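Local coordinates for hemolysin-related protein (Vibrio cholerae serotype O1, PDB 6MLT), which is a secreted biofilm matrix protein that binds metal ions and probably carbohydrate, and is thought to contribute to bacterial biofilm adhesion, at residues N468-L471 with K475-V478. Residues are numbered along the deposited sequence; the frame is centred on the assembly and turned at random.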
loop_
_atom_site.group_PDB
_atom_site.type_symbol
_atom_site.label_atom_id
_atom_site.label_comp_id
_atom_site.label_asym_id
_atom_site.label_seq_id
_atom_site.Cartn_x
_atom_site.Cartn_y
_atom_site.Cartn_z
ATOM N N ASN A 468 16.826 -5.026 18.872
ATOM C CA ASN A 468 17.460 -4.358 17.737
ATOM C C ASN A 468 18.024 -3.042 18.268
ATOM O O ASN A 468 17.258 -2.115 18.556
ATOM C CB ASN A 468 16.450 -4.133 16.615
ATOM C CG ASN A 468 17.091 -3.683 15.310
ATOM O OD1 ASN A 468 17.761 -4.463 14.623
ATOM N ND2 ASN A 468 16.871 -2.418 14.952
ATOM N N ASP A 469 19.350 -2.969 18.401
ATOM C CA ASP A 469 20.018 -1.864 19.096
ATOM C C ASP A 469 19.958 -0.594 18.259
ATOM O O ASP A 469 20.668 -0.466 17.257
ATOM C CB ASP A 469 21.470 -2.240 19.395
ATOM C CG ASP A 469 22.337 -1.036 19.815
ATOM O OD1 ASP A 469 21.790 0.038 20.161
ATOM O OD2 ASP A 469 23.585 -1.170 19.799
ATOM N N ASP A 470 19.135 0.366 18.677
ATOM C CA ASP A 470 19.127 1.664 18.015
ATOM C C ASP A 470 19.090 2.793 19.030
ATOM O O ASP A 470 18.437 3.822 18.819
ATOM C CB ASP A 470 17.965 1.792 17.039
ATOM C CG ASP A 470 18.184 2.921 16.068
ATOM O OD1 ASP A 470 19.351 3.077 15.659
ATOM O OD2 ASP A 470 17.226 3.647 15.731
ATOM N N LEU A 471 19.826 2.634 20.130
ATOM C CA LEU A 471 19.848 3.665 21.165
ATOM C C LEU A 471 20.241 5.029 20.612
ATOM O O LEU A 471 19.830 6.056 21.161
ATOM C CB LEU A 471 20.818 3.277 22.278
ATOM C CG LEU A 471 20.169 2.776 23.561
ATOM C CD1 LEU A 471 19.730 1.341 23.382
ATOM C CD2 LEU A 471 21.130 2.917 24.729
ATOM N N LYS A 475 14.824 6.062 15.458
ATOM C CA LYS A 475 14.008 6.350 14.286
ATOM C C LYS A 475 14.276 5.418 13.114
ATOM O O LYS A 475 13.662 5.591 12.055
ATOM C CB LYS A 475 14.224 7.802 13.831
ATOM C CG LYS A 475 13.904 8.855 14.895
ATOM C CD LYS A 475 13.982 10.271 14.321
ATOM C CE LYS A 475 13.741 11.340 15.375
ATOM N NZ LYS A 475 14.787 11.338 16.434
ATOM N N ILE A 476 15.154 4.423 13.275
ATOM C CA ILE A 476 15.623 3.660 12.125
ATOM C C ILE A 476 14.447 3.011 11.401
ATOM O O ILE A 476 13.440 2.621 12.008
ATOM C CB ILE A 476 16.666 2.609 12.544
ATOM C CG1 ILE A 476 17.295 1.930 11.317
ATOM C CG2 ILE A 476 16.045 1.552 13.466
ATOM C CD1 ILE A 476 18.110 2.874 10.422
ATOM N N GLY A 477 14.573 2.909 10.086
ATOM C CA GLY A 477 13.486 2.438 9.261
ATOM C C GLY A 477 13.475 0.930 9.073
ATOM O O GLY A 477 14.401 0.218 9.454
ATOM N N VAL A 478 12.381 0.472 8.472
ATOM C CA VAL A 478 12.185 -0.912 8.074
ATOM C C VAL A 478 11.504 -0.895 6.713
ATOM O O VAL A 478 10.917 0.107 6.300
ATOM C CB VAL A 478 11.324 -1.695 9.087
ATOM C CG1 VAL A 478 12.031 -1.783 10.434
ATOM C CG2 VAL A 478 9.957 -1.038 9.247
#
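Asp470 reaches across to Ile476 with its carboxylate, and the two side chains pass each other at a slant. OD2 of Asp470 does most of the touching: it lies 3.3 Å from the CG2 methyl of Ile476 and accepts a weak hydrogen bond from the backbone N of Ile476, with an N-H...O angle of 153°. Because CG of Asp470 is turned anti to its own backbone nitrogen (chi1 -163°), the carboxylate extends from one side of the loop to the other. Its carbon, CG of Asp470, stands 3.6 Å from CG2 of Ile476. OD2 also takes a weak bond from the backbone N of Gly474, while OD1 is bonded to the hydroxyl of Thr519; partners at both oxygens should restrict rotation of the group.

Both sides belong to the loop between strands 462-467 and 478-481, the last strand of one four-stranded antiparallel sheet and the first of the next. This is the connection between consecutive blades of a beta-propeller, consistent with the FG-GAP-like repeat found elsewhere in the chain. Within this loop, Asp469 forms an Asx turn, its OD1 accepting a hydrogen bond from the backbone N of Leu471 at 3.3 Å in a nearly straight bond (169°).

The two branches of Ile476 diverge. CG1 is anti to the backbone nitrogen and leads away from segment 468-471, whereas CG2 faces that segment, with the amide ND2 of Asn468 at 4.3 Å in a looser contact. That amide is engaged in the following blade: ND2 of Asn468 bonds to the carbonyl of Gln494, and OD1 to the guanidinium of Arg500. The Ile476 side chain also packs against Gln494 and, in a nearby loop, Glu522.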